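Local coordinates for putative calcium-regulated periplasmic protein (Bacteroides thetaiotaomicron, PDB 3DB7), which binds calcium ions through a cluster of acidic side chains and is probably a calcium-regulated periplasmic protein with a PepSY-like fold, at residues A[30-35]-A[45-50]; A[50-55]-A[68-73]; A[60-65]-A[97-102]; A[75-80]-A[92-97]; A[87-92]-A[110-115]. All blocks are in the same frame, centred on the assembly; numbering follows the deposited sequence. Where two conformers were deposited one is given.

In the fold
From the N terminus, contact 1 (30-35 with 45-50) closes first, joining the two strands of a hairpin. Contact 2 (50-55 with 68-73) opens at N50, which both contacts share, and ties the next turn to the loop after strand 62-66. Contact 3 (60-65 with 97-102) begins before contact 2 has closed, so the two cross; it pairs strand 62-66 directly with strand 94-99, helix 79-88 lying between them in the chain. Contact 4 (75-80 with 92-97) lies wholly within that span and shares I97 with it. Contact 5 (87-92 with 110-115) crosses contacts 3 and 4 and fastens the far end of helix 79-88 to strand 113-117. All five belong to one antiparallel sheet and its covering helices.

Contact 1. Residues A[30-35]-A[45-50]; sequences VALAKM and EVIFTN. With CA (calcium ion), chain B; EDO (1,2-ethanediol), chain E.
V30 meets two residues of the facing strand on the apolar side of this hairpin. Its CG2 branch reaches F48 CE1 at 3.9 Å, while CG1 lies against V46 CG2, a contact that holds for one of two modelled conformers of V46 and is doubtful in detail. Outward from this patch the backbone shows how a sheet absorbs an extra residue: the carbonyl oxygen of I47 accepts from both A31 N (2.8 Å) and L32 N (3.2 Å), a classic beta bulge. Beyond it the pairing is regular, and the I47 N bond to L32 O is nearly straight, at 172°. At the polar edge K34 and E45 lie side by side and point the same way. With K34 CG set between its backbone N and carbonyl carbon (chi1 71°) and the rest of the chain extended, K34 NZ lies 3.5 Å from E45 OE1 in a long salt bridge; the lysine's principal one is to D5. E45 OE2 binds a calcium ion at 2.3 Å and also accepts from K53. E36, E55 and residues of the second subunit complete that metal site. Strand 30-38 is bordered on its other side by strand 6-8, and strand 41-48 by strand 53-56, while F48 stacks on F25.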
# COMPACT_ATOMS: atom_id res chain seq x y z
N VAL A 30 -0.54 -24.17 -7.32
CA VAL A 30 0.55 -23.27 -7.68
C VAL A 30 0.69 -23.18 -9.20
O VAL A 30 0.90 -24.18 -9.89
CB VAL A 30 1.89 -23.65 -7.03
CG1 VAL A 30 3.02 -22.72 -7.51
CG2 VAL A 30 1.73 -23.54 -5.48
N ALA A 31 0.57 -21.97 -9.71
CA ALA A 31 0.82 -21.66 -11.14
C ALA A 31 2.29 -21.30 -11.43
O ALA A 31 2.85 -21.71 -12.44
CB ALA A 31 -0.14 -20.49 -11.59
N LEU A 32 2.90 -20.54 -10.54
CA LEU A 32 4.26 -20.09 -10.75
C LEU A 32 4.82 -19.70 -9.39
O LEU A 32 4.15 -19.02 -8.64
CB LEU A 32 4.36 -18.84 -11.65
CG LEU A 32 5.79 -18.24 -11.72
CD1 LEU A 32 6.83 -19.11 -12.44
CD2 LEU A 32 5.72 -16.86 -12.40
N ALA A 33 6.05 -20.10 -9.12
CA ALA A 33 6.87 -19.62 -7.99
C ALA A 33 8.12 -18.98 -8.54
O ALA A 33 8.68 -19.45 -9.55
CB ALA A 33 7.24 -20.78 -7.04
N LYS A 34 8.56 -17.88 -7.93
CA LYS A 34 9.77 -17.22 -8.38
C LYS A 34 10.51 -16.58 -7.21
O LYS A 34 9.92 -16.21 -6.21
CB LYS A 34 9.49 -16.16 -9.45
CG LYS A 34 8.81 -14.94 -8.92
CD LYS A 34 8.57 -13.88 -10.01
CE LYS A 34 8.16 -12.53 -9.41
NZ LYS A 34 7.59 -11.61 -10.47
N MSE A 35 11.81 -16.42 -7.39
CA MSE A 35 12.62 -15.53 -6.61
C MSE A 35 12.67 -14.18 -7.33
O MSE A 35 12.96 -14.08 -8.53
CB MSE A 35 14.02 -16.08 -6.47
CG MSE A 35 14.79 -15.36 -5.40
SE MSE A 35 16.60 -15.99 -5.03
CE MSE A 35 17.20 -15.70 -6.81
N GLU A 45 7.85 -15.05 -4.51
CA GLU A 45 6.44 -14.90 -4.81
C GLU A 45 5.91 -16.23 -5.33
O GLU A 45 6.55 -16.92 -6.13
CB GLU A 45 6.18 -13.82 -5.88
CG GLU A 45 6.40 -12.34 -5.44
CD GLU A 45 5.84 -11.31 -6.38
OE1 GLU A 45 5.59 -11.56 -7.57
OE2 GLU A 45 5.68 -10.17 -5.91
N VAL A 46 4.71 -16.59 -4.89
CA VAL A 46 3.97 -17.73 -5.44
C VAL A 46 2.61 -17.27 -5.88
O VAL A 46 1.90 -16.63 -5.12
CB VAL A 46 3.89 -18.90 -4.39
CG1 VAL A 46 3.06 -18.52 -3.14
CG2 VAL A 46 3.38 -20.21 -5.03
N ILE A 47 2.26 -17.53 -7.15
CA ILE A 47 0.97 -17.17 -7.73
C ILE A 47 0.21 -18.48 -7.92
O ILE A 47 0.74 -19.47 -8.45
CB ILE A 47 1.11 -16.43 -9.11
CG1 ILE A 47 2.03 -15.22 -8.98
CG2 ILE A 47 -0.27 -16.06 -9.67
CD1 ILE A 47 3.46 -15.57 -8.84
N PHE A 48 -1.06 -18.48 -7.53
CA PHE A 48 -1.90 -19.66 -7.62
C PHE A 48 -2.70 -19.60 -8.93
O PHE A 48 -2.76 -18.53 -9.57
CB PHE A 48 -2.81 -19.69 -6.41
CG PHE A 48 -2.07 -19.88 -5.13
CD1 PHE A 48 -1.51 -21.13 -4.79
CD2 PHE A 48 -1.92 -18.83 -4.24
CE1 PHE A 48 -0.82 -21.30 -3.60
CE2 PHE A 48 -1.23 -19.03 -3.03
CZ PHE A 48 -0.67 -20.23 -2.72
N THR A 49 -3.27 -20.72 -9.32
CA THR A 49 -3.96 -20.77 -10.61
C THR A 49 -5.23 -19.91 -10.64
O THR A 49 -5.78 -19.65 -11.70
CB THR A 49 -4.29 -22.23 -10.96
OG1 THR A 49 -5.09 -22.80 -9.91
CG2 THR A 49 -3.01 -23.05 -11.18
N ASN A 50 -5.71 -19.50 -9.47
CA ASN A 50 -6.82 -18.56 -9.38
C ASN A 50 -6.41 -17.10 -9.37
O ASN A 50 -7.27 -16.22 -9.21
CB ASN A 50 -7.74 -18.82 -8.17
CG ASN A 50 -7.02 -18.66 -6.86
OD1 ASN A 50 -5.89 -18.17 -6.81
ND2 ASN A 50 -7.70 -19.10 -5.77
CA CA B . 7.02 -8.38 -5.22
C1 EDO E . 5.41 -24.36 -10.17
O1 EDO E . 6.25 -25.08 -11.09
C2 EDO E . 6.33 -23.39 -9.46
O2 EDO E . 7.10 -22.56 -10.37

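Contact 2. Residues A[50-55]-A[68-73]; sequences NGNKVE and KHTSVP. With CA (calcium ion), chain B; CA (calcium ion), chain C.
H69 lays one face of its imidazole over the backbone carbonyl of N50, with H69 CG 3.2 Å from N50 O. The carbonyl belongs to an Asx turn, in which N50 OD1 accepts from N52 N, and this turn leads from strand 41-48 into strand 53-56. It illustrates how a tight turn can be joined to a distant loop largely through one amide. The carboxamide of N52 does most of that work: with CG swung beside the backbone N (chi1 -70°), it reaches the loop after strand 62-66 with both its ends. N52 OD1 accepts from H69 N at 3.1 Å, in the plane of its own amide carbonyl, and lies at the edge of the imidazole, where ND1 adds a weak bond. On the other end N52 ND2 donates to T70 OG1. A water bridges G51 O and K68 NZ, the lysine being also salt-bridged to D66. Farther on, in strand 53-56, E55 serves two calcium ions, sharing the sites with E45, E36 and E64 and with D124, I125 O and D126 of the second subunit. E55 OE1 and OE2 each lie 2.5 Å from one ion, and E55 OE1 also bridges to the other at 2.3 Å.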
# COMPACT_ATOMS: atom_id res chain seq x y z
N ASN A 50 -5.71 -19.50 -9.47
CA ASN A 50 -6.82 -18.56 -9.38
C ASN A 50 -6.41 -17.10 -9.37
O ASN A 50 -7.27 -16.22 -9.21
CB ASN A 50 -7.74 -18.82 -8.17
CG ASN A 50 -7.02 -18.66 -6.86
OD1 ASN A 50 -5.89 -18.17 -6.81
ND2 ASN A 50 -7.70 -19.10 -5.77
N GLY A 51 -5.11 -16.83 -9.52
CA GLY A 51 -4.60 -15.46 -9.58
C GLY A 51 -4.19 -14.87 -8.25
O GLY A 51 -3.58 -13.82 -8.19
N ASN A 52 -4.47 -15.55 -7.15
CA ASN A 52 -4.01 -15.07 -5.85
C ASN A 52 -2.50 -15.24 -5.70
O ASN A 52 -1.91 -16.04 -6.44
CB ASN A 52 -4.74 -15.82 -4.73
CG ASN A 52 -6.20 -15.44 -4.64
OD1 ASN A 52 -6.60 -14.41 -5.16
ND2 ASN A 52 -6.98 -16.30 -3.96
N LYS A 53 -1.89 -14.47 -4.81
CA LYS A 53 -0.44 -14.43 -4.66
C LYS A 53 -0.03 -14.26 -3.22
O LYS A 53 -0.69 -13.51 -2.45
CB LYS A 53 0.15 -13.26 -5.49
CG LYS A 53 1.66 -13.27 -5.59
CD LYS A 53 2.23 -11.92 -6.04
CE LYS A 53 2.33 -10.93 -4.90
NZ LYS A 53 2.95 -9.62 -5.26
N VAL A 54 1.08 -14.87 -2.87
CA VAL A 54 1.73 -14.59 -1.61
C VAL A 54 3.17 -14.23 -1.87
O VAL A 54 3.82 -14.85 -2.72
CB VAL A 54 1.72 -15.78 -0.63
CG1 VAL A 54 2.40 -15.42 0.70
CG2 VAL A 54 0.27 -16.22 -0.35
N GLU A 55 3.67 -13.21 -1.19
CA GLU A 55 5.09 -12.86 -1.22
C GLU A 55 5.66 -13.02 0.14
O GLU A 55 5.03 -12.64 1.15
CB GLU A 55 5.30 -11.44 -1.71
CG GLU A 55 6.78 -11.10 -1.95
CD GLU A 55 6.96 -9.91 -2.87
OE1 GLU A 55 6.00 -9.06 -3.04
OE2 GLU A 55 8.04 -9.83 -3.45
N LYS A 68 -7.19 -11.18 -3.83
CA LYS A 68 -8.27 -10.36 -4.41
C LYS A 68 -9.26 -11.18 -5.22
O LYS A 68 -10.37 -10.68 -5.49
CB LYS A 68 -7.73 -9.22 -5.24
CG LYS A 68 -7.04 -9.68 -6.45
CD LYS A 68 -6.42 -8.43 -7.15
CE LYS A 68 -5.36 -8.81 -8.13
NZ LYS A 68 -4.06 -9.08 -7.45
N HIS A 69 -8.93 -12.42 -5.57
CA HIS A 69 -9.84 -13.26 -6.36
C HIS A 69 -10.76 -14.12 -5.50
O HIS A 69 -11.76 -14.69 -5.97
CB HIS A 69 -9.08 -14.10 -7.41
CG HIS A 69 -8.35 -13.27 -8.42
ND1 HIS A 69 -7.02 -12.91 -8.28
CD2 HIS A 69 -8.77 -12.72 -9.58
CE1 HIS A 69 -6.66 -12.16 -9.32
NE2 HIS A 69 -7.70 -12.04 -10.12
N THR A 70 -10.43 -14.19 -4.22
CA THR A 70 -11.27 -14.85 -3.23
C THR A 70 -11.31 -13.97 -1.98
O THR A 70 -11.93 -12.89 -1.99
CB THR A 70 -10.82 -16.27 -2.96
OG1 THR A 70 -9.47 -16.29 -2.51
CG2 THR A 70 -10.95 -17.11 -4.26
N SER A 71 -10.66 -14.40 -0.91
CA SER A 71 -10.36 -13.52 0.22
C SER A 71 -9.27 -14.14 1.04
O SER A 71 -8.95 -15.30 0.89
CB SER A 71 -11.61 -13.26 1.06
OG SER A 71 -12.15 -14.48 1.54
N VAL A 72 -8.69 -13.34 1.92
CA VAL A 72 -7.57 -13.80 2.71
C VAL A 72 -8.04 -14.81 3.78
O VAL A 72 -8.95 -14.51 4.56
CB VAL A 72 -6.87 -12.64 3.42
CG1 VAL A 72 -5.84 -13.12 4.39
CG2 VAL A 72 -6.25 -11.68 2.37
N PRO A 73 -7.38 -15.98 3.87
CA PRO A 73 -7.74 -16.90 4.95
C PRO A 73 -7.68 -16.23 6.31
O PRO A 73 -6.71 -15.60 6.65
CB PRO A 73 -6.72 -18.02 4.80
CG PRO A 73 -6.36 -17.99 3.28
CD PRO A 73 -6.39 -16.52 2.92
CA CA B . 7.02 -8.38 -5.22
CA CA C . 4.79 -7.20 -2.38
O HOH W 1 -3.77 -11.60 -6.44
O HOH W 2 3.55 -5.85 -0.73
O HOH W 3 5.65 -7.91 -0.24

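Contact 3. Residues A[60-65]-A[97-102]; sequences GNWEEV and IERDKK. With CA (calcium ion), chain C.
R99 lies flat on the indole of W62, the planes only 13° apart, in a cation-pi stack with R99 CZ 3.7 Å from the centroid of the five-membered ring. The guanidinium also grips the backbone side-on: R99 NE (2.8 Å) and NH2 (3.0 Å) both donate to W62 O, which lies in the guanidinium plane and so fixes its rotation. On the inner side the packing is apolar and close, with I97 CG2 3.9 Å from both W62 CZ3 and V65 CB, and V65 CG2 lying over the opposite face of the indole, toward its rim. V65 and I97 also exchange two backbone hydrogen bonds. Toward the periphery water takes over, one molecule linking N61 ND2 to R99 NH2. On the other face of the sheet E64 and E98 run alongside each other; E64 OE1 binds calcium and accepts from K53, whereas E98 OE2 accepts from a coordinated water. Paired antiparallel strands thus bring a direct ligand and a second-shell carboxylate to one calcium site, completed by waters, E55 and aspartates of the second subunit.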
# COMPACT_ATOMS: atom_id res chain seq x y z
N GLY A 60 11.31 -16.57 4.41
CA GLY A 60 10.07 -17.30 4.28
C GLY A 60 8.93 -16.78 5.14
O GLY A 60 7.90 -17.47 5.26
N ASN A 61 9.08 -15.59 5.71
CA ASN A 61 7.99 -14.98 6.46
C ASN A 61 7.13 -14.21 5.50
O ASN A 61 7.62 -13.37 4.75
CB ASN A 61 8.54 -14.01 7.49
CG ASN A 61 9.40 -14.68 8.49
OD1 ASN A 61 10.58 -14.36 8.64
ND2 ASN A 61 8.81 -15.59 9.21
N TRP A 62 5.82 -14.45 5.53
CA TRP A 62 4.96 -13.73 4.60
C TRP A 62 5.04 -12.24 4.81
O TRP A 62 5.11 -11.77 5.97
CB TRP A 62 3.51 -14.22 4.67
CG TRP A 62 2.74 -13.91 5.90
CD1 TRP A 62 2.64 -14.68 7.01
CD2 TRP A 62 1.93 -12.74 6.14
NE1 TRP A 62 1.81 -14.07 7.94
CE2 TRP A 62 1.36 -12.88 7.42
CE3 TRP A 62 1.64 -11.57 5.40
CZ2 TRP A 62 0.52 -11.93 7.97
CZ3 TRP A 62 0.82 -10.65 5.94
CH2 TRP A 62 0.25 -10.84 7.21
N GLU A 63 4.98 -11.51 3.69
CA GLU A 63 4.91 -10.04 3.72
C GLU A 63 3.68 -9.50 2.99
O GLU A 63 3.24 -8.39 3.29
CB GLU A 63 6.16 -9.41 3.14
CG GLU A 63 7.36 -9.51 4.06
CD GLU A 63 8.63 -8.87 3.55
OE1 GLU A 63 8.99 -9.06 2.38
OE2 GLU A 63 9.32 -8.27 4.42
N GLU A 64 3.10 -10.31 2.08
CA GLU A 64 1.93 -9.90 1.31
C GLU A 64 1.12 -11.10 1.01
O GLU A 64 1.66 -12.09 0.52
CB GLU A 64 2.35 -9.23 -0.00
CG GLU A 64 1.19 -8.86 -0.91
CD GLU A 64 1.61 -8.44 -2.34
OE1 GLU A 64 2.84 -8.35 -2.65
OE2 GLU A 64 0.69 -8.22 -3.14
N VAL A 65 -0.14 -11.09 1.34
CA VAL A 65 -1.09 -12.11 0.93
C VAL A 65 -2.18 -11.40 0.15
O VAL A 65 -2.98 -10.65 0.73
CB VAL A 65 -1.69 -12.86 2.14
CG1 VAL A 65 -2.74 -13.86 1.66
CG2 VAL A 65 -0.59 -13.53 2.95
N ILE A 97 -3.65 -8.49 2.66
CA ILE A 97 -3.01 -8.05 3.88
C ILE A 97 -1.51 -8.02 3.62
O ILE A 97 -0.96 -8.93 2.96
CB ILE A 97 -3.38 -8.91 5.10
CG1 ILE A 97 -2.79 -8.33 6.39
CG2 ILE A 97 -2.97 -10.41 4.94
CD1 ILE A 97 -3.38 -9.02 7.67
N GLU A 98 -0.87 -7.01 4.15
CA GLU A 98 0.58 -6.82 4.06
C GLU A 98 1.12 -6.45 5.40
O GLU A 98 0.43 -5.86 6.22
CB GLU A 98 0.90 -5.69 3.12
CG GLU A 98 0.43 -5.98 1.69
CD GLU A 98 0.53 -4.77 0.76
OE1 GLU A 98 -0.29 -3.82 0.89
OE2 GLU A 98 1.41 -4.77 -0.10
N ARG A 99 2.42 -6.73 5.61
CA ARG A 99 3.05 -6.32 6.85
C ARG A 99 4.54 -6.06 6.60
O ARG A 99 5.13 -6.67 5.68
CB ARG A 99 2.86 -7.37 7.94
CG ARG A 99 3.61 -8.63 7.68
CD ARG A 99 3.46 -9.64 8.82
NE ARG A 99 4.07 -10.91 8.43
CZ ARG A 99 4.32 -11.93 9.22
NH1 ARG A 99 4.00 -11.90 10.52
NH2 ARG A 99 4.92 -12.98 8.70
N ASP A 100 5.09 -5.20 7.43
CA ASP A 100 6.52 -4.98 7.46
C ASP A 100 6.89 -4.72 8.90
O ASP A 100 6.16 -5.13 9.80
CB ASP A 100 6.94 -3.91 6.48
CG ASP A 100 6.52 -2.55 6.89
OD1 ASP A 100 5.93 -2.41 7.96
OD2 ASP A 100 6.83 -1.59 6.16
N LYS A 101 8.06 -4.14 9.10
CA LYS A 101 8.61 -4.03 10.43
C LYS A 101 7.93 -2.97 11.22
O LYS A 101 8.26 -2.77 12.40
CB LYS A 101 10.10 -3.69 10.40
CG LYS A 101 10.98 -4.84 10.57
CD LYS A 101 10.62 -5.91 9.62
CE LYS A 101 10.94 -7.27 10.19
NZ LYS A 101 11.26 -8.18 9.07
N LYS A 102 7.00 -2.28 10.59
CA LYS A 102 6.31 -1.21 11.30
C LYS A 102 4.78 -1.21 11.27
O LYS A 102 4.17 -0.61 12.16
CB LYS A 102 6.84 0.15 10.87
CG LYS A 102 6.25 0.71 9.60
CD LYS A 102 5.78 2.11 9.83
CA CA C . 4.79 -7.20 -2.38
O HOH W 4 5.94 -15.69 9.55
O HOH W 2 3.55 -5.85 -0.73
O HOH W 3 5.65 -7.91 -0.24

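Contact 4. Residues A[75-80]-A[92-97]; sequences AIIPAA and AKVLKI
The hydrophobic core between the antiparallel sheet and its helical cover is the setting here, where the entrance to helix 79-88 rests on strand 94-99. The contact is a worked case of side chains meeting at their ends without any polar bond between the segments. I77 and V94 reach toward each other tip to tip, I77 CD1 lying 4.0 Å from V94 CG2. The isoleucine owes this reach to a CG1 branch turned to the side of its backbone N (chi1 -53°) and a nearly extended CD1 (chi2 169°), while the valine offers the methyl that likewise lies beside its own backbone N. One strand residue, I97, divides its two branches between two partners. Its CD1 meets P78 end-on, 3.9 Å from the ring carbon CD of P78, and I97 CG2 meets I76 CG2 at 4.2 Å. P78 occupies the N-cap position, so the residue that opens the helix also touches the sheet. V94 and I97 both direct their CB atoms to the helix side; between them the bulge at L95 and K96, which both face K107, lets the strand keep these two residues on the same face. Around the contact, W62 of strand 62-66 adjoins I76, V106 and L108 of strand 103-108 border V94, and F20 and H24 of helix 15-24 cover I76.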
# COMPACT_ATOMS: atom_id res chain seq x y z
N ALA A 75 -7.33 -17.17 9.31
CA ALA A 75 -6.30 -17.55 10.29
C ALA A 75 -5.05 -16.66 10.20
O ALA A 75 -4.35 -16.51 11.17
CB ALA A 75 -5.89 -19.01 10.07
N ILE A 76 -4.77 -16.12 9.01
CA ILE A 76 -3.60 -15.24 8.78
C ILE A 76 -3.77 -13.85 9.41
O ILE A 76 -2.79 -13.15 9.68
CB ILE A 76 -3.42 -15.05 7.24
CG1 ILE A 76 -3.08 -16.39 6.59
CG2 ILE A 76 -2.30 -14.04 6.88
CD1 ILE A 76 -3.18 -16.38 5.05
N ILE A 77 -5.01 -13.40 9.58
CA ILE A 77 -5.31 -12.05 10.04
C ILE A 77 -5.26 -11.93 11.56
O ILE A 77 -5.94 -12.69 12.28
CB ILE A 77 -6.73 -11.65 9.56
CG1 ILE A 77 -6.88 -11.84 8.04
CG2 ILE A 77 -7.05 -10.24 9.97
CD1 ILE A 77 -8.28 -11.72 7.57
N PRO A 78 -4.43 -11.01 12.09
CA PRO A 78 -4.38 -10.88 13.55
C PRO A 78 -5.78 -10.63 14.12
O PRO A 78 -6.58 -9.92 13.53
CB PRO A 78 -3.46 -9.67 13.77
CG PRO A 78 -2.58 -9.61 12.52
CD PRO A 78 -3.41 -10.18 11.40
N ALA A 79 -6.05 -11.26 15.27
CA ALA A 79 -7.39 -11.21 15.81
C ALA A 79 -7.90 -9.80 16.00
O ALA A 79 -9.07 -9.51 15.75
CB ALA A 79 -7.45 -11.99 17.17
N ALA A 80 -7.04 -8.89 16.43
CA ALA A 80 -7.53 -7.54 16.71
C ALA A 80 -7.93 -6.85 15.40
O ALA A 80 -8.89 -6.09 15.34
CB ALA A 80 -6.46 -6.66 17.40
N ALA A 92 -17.76 -6.55 4.31
CA ALA A 92 -16.51 -6.59 3.53
C ALA A 92 -15.71 -7.85 3.82
O ALA A 92 -15.73 -8.39 4.88
CB ALA A 92 -15.69 -5.35 3.79
N LYS A 93 -15.00 -8.32 2.81
CA LYS A 93 -13.96 -9.30 3.05
C LYS A 93 -12.63 -8.60 2.92
O LYS A 93 -12.49 -7.56 2.26
CB LYS A 93 -14.04 -10.46 2.06
CG LYS A 93 -15.30 -11.33 2.20
CD LYS A 93 -15.08 -12.54 3.14
N VAL A 94 -11.64 -9.23 3.55
CA VAL A 94 -10.27 -8.78 3.44
C VAL A 94 -9.69 -9.40 2.17
O VAL A 94 -9.63 -10.62 2.05
CB VAL A 94 -9.45 -9.17 4.64
CG1 VAL A 94 -7.98 -8.85 4.43
CG2 VAL A 94 -9.97 -8.49 5.96
N LEU A 95 -9.35 -8.58 1.19
CA LEU A 95 -8.83 -9.02 -0.08
C LEU A 95 -7.28 -9.11 -0.08
O LEU A 95 -6.73 -9.91 -0.84
CB LEU A 95 -9.31 -8.12 -1.24
CG LEU A 95 -10.79 -8.15 -1.51
CD1 LEU A 95 -11.09 -7.49 -2.84
CD2 LEU A 95 -11.32 -9.60 -1.50
N LYS A 96 -6.61 -8.27 0.72
CA LYS A 96 -5.17 -8.32 0.81
C LYS A 96 -4.75 -7.90 2.20
O LYS A 96 -5.41 -7.09 2.84
CB LYS A 96 -4.53 -7.37 -0.21
CG LYS A 96 -3.01 -7.34 -0.19
CD LYS A 96 -2.47 -6.64 -1.40
CE LYS A 96 -3.12 -5.29 -1.52
NZ LYS A 96 -2.61 -4.58 -2.76
N ILE A 97 -3.65 -8.49 2.66
CA ILE A 97 -3.01 -8.05 3.88
C ILE A 97 -1.51 -8.02 3.62
O ILE A 97 -0.96 -8.93 2.96
CB ILE A 97 -3.38 -8.91 5.10
CG1 ILE A 97 -2.79 -8.33 6.39
CG2 ILE A 97 -2.97 -10.41 4.94
CD1 ILE A 97 -3.38 -9.02 7.67

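Contact 5. Residues A[87-92]-A[110-115]; sequences TNYPDA and NRTELK
Y89 crosses N110 at about a right angle, with the ring and amide planes 74° apart and N110 ND2 3.6 Å from Y89 CD1. The tyrosine opens a type I beta turn, Y89 to A92, just after helix 79-88, and N110 forms an Asx turn, so the contact joins the turn after the helix to an Asx turn and the start of strand 113-117. It exemplifies how a single aromatic side chain can span several neighbours. A chi1 of -51° swings the ring toward the strand, where it also crosses T112 at about a right angle, the threonine presenting CG2 to Y89 OH at 4.0 Å. T112 OG1 is hydrogen-bonded to N127 OD1. With L114 the relation differs: the two side chains slide past each other in opposite directions, and L114 CD2 lies 4.2 Å from Y89 CE2. I125 and L108 of the adjoining strands add to the surroundings of the ring. Within the Asx turn, T112 N donates to N110 OD1 at 3.0 Å from above the carbonyl plane, 50° out of it.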
# COMPACT_ATOMS: atom_id res chain seq x y z
N THR A 87 -16.37 -5.77 12.83
CA THR A 87 -17.22 -4.80 13.55
C THR A 87 -17.63 -3.65 12.64
O THR A 87 -18.81 -3.30 12.55
CB THR A 87 -16.48 -4.21 14.75
OG1 THR A 87 -16.15 -5.26 15.67
CG2 THR A 87 -17.34 -3.10 15.46
N ASN A 88 -16.67 -3.03 11.98
CA ASN A 88 -16.91 -1.74 11.32
C ASN A 88 -17.23 -1.84 9.85
O ASN A 88 -17.79 -0.90 9.26
CB ASN A 88 -15.68 -0.84 11.52
CG ASN A 88 -15.51 -0.47 12.96
OD1 ASN A 88 -16.38 0.21 13.50
ND2 ASN A 88 -14.46 -0.98 13.63
N TYR A 89 -16.88 -2.98 9.25
CA TYR A 89 -17.13 -3.28 7.84
C TYR A 89 -17.68 -4.68 7.70
O TYR A 89 -17.05 -5.55 7.09
CB TYR A 89 -15.87 -3.06 6.97
CG TYR A 89 -15.24 -1.73 7.18
CD1 TYR A 89 -15.64 -0.64 6.44
CD2 TYR A 89 -14.26 -1.55 8.12
CE1 TYR A 89 -15.06 0.61 6.60
CE2 TYR A 89 -13.68 -0.32 8.32
CZ TYR A 89 -14.08 0.78 7.56
OH TYR A 89 -13.49 2.01 7.80
N PRO A 90 -18.86 -4.90 8.29
CA PRO A 90 -19.40 -6.28 8.36
C PRO A 90 -19.73 -6.97 7.03
O PRO A 90 -19.87 -8.20 6.99
CB PRO A 90 -20.64 -6.12 9.21
CG PRO A 90 -21.06 -4.70 8.98
CD PRO A 90 -19.78 -3.93 8.91
N ASP A 91 -19.83 -6.18 5.98
CA ASP A 91 -20.15 -6.69 4.64
C ASP A 91 -18.93 -6.85 3.76
O ASP A 91 -19.04 -7.30 2.60
CB ASP A 91 -21.19 -5.81 3.96
CG ASP A 91 -22.52 -5.82 4.70
OD1 ASP A 91 -23.12 -6.91 4.78
OD2 ASP A 91 -22.93 -4.77 5.17
N ALA A 92 -17.76 -6.55 4.31
CA ALA A 92 -16.51 -6.59 3.53
C ALA A 92 -15.71 -7.85 3.82
O ALA A 92 -15.73 -8.39 4.88
CB ALA A 92 -15.69 -5.35 3.79
N ASN A 110 -14.60 -3.47 -0.26
CA ASN A 110 -15.33 -2.20 -0.51
C ASN A 110 -14.34 -1.09 -0.91
O ASN A 110 -14.72 0.06 -1.09
CB ASN A 110 -16.18 -1.80 0.70
CG ASN A 110 -15.34 -1.32 1.86
OD1 ASN A 110 -14.14 -1.53 1.86
ND2 ASN A 110 -15.96 -0.61 2.82
N ARG A 111 -13.10 -1.49 -1.07
CA ARG A 111 -11.97 -0.64 -1.53
C ARG A 111 -11.30 0.18 -0.41
O ARG A 111 -10.22 0.73 -0.64
CB ARG A 111 -12.32 0.24 -2.71
CG ARG A 111 -12.51 -0.59 -4.01
CD ARG A 111 -12.51 0.31 -5.23
NE ARG A 111 -13.40 1.45 -5.04
N THR A 112 -11.86 0.15 0.78
CA THR A 112 -11.21 0.80 1.95
C THR A 112 -9.89 0.13 2.26
O THR A 112 -9.75 -1.10 2.17
CB THR A 112 -12.09 0.70 3.14
OG1 THR A 112 -13.32 1.42 2.92
CG2 THR A 112 -11.46 1.25 4.40
N GLU A 113 -8.91 0.93 2.64
CA GLU A 113 -7.62 0.43 3.06
C GLU A 113 -7.38 0.92 4.50
O GLU A 113 -7.61 2.10 4.78
CB GLU A 113 -6.49 0.95 2.18
CG GLU A 113 -6.65 0.58 0.72
CD GLU A 113 -5.45 1.02 -0.15
OE1 GLU A 113 -4.38 1.41 0.40
OE2 GLU A 113 -5.56 0.93 -1.40
N LEU A 114 -6.99 -0.00 5.37
CA LEU A 114 -6.74 0.31 6.76
C LEU A 114 -5.29 0.01 7.06
O LEU A 114 -4.73 -0.90 6.48
CB LEU A 114 -7.60 -0.61 7.65
CG LEU A 114 -9.11 -0.65 7.40
CD1 LEU A 114 -9.74 -1.72 8.26
CD2 LEU A 114 -9.72 0.72 7.62
N LYS A 115 -4.69 0.80 7.92
CA LYS A 115 -3.34 0.52 8.41
C LYS A 115 -3.38 0.48 9.91
O LYS A 115 -4.06 1.28 10.56
CB LYS A 115 -2.38 1.60 7.93
CG LYS A 115 -2.12 1.54 6.44
CD LYS A 115 -1.18 2.67 5.92
CE LYS A 115 0.16 2.56 6.49
NZ LYS A 115 1.10 3.67 5.93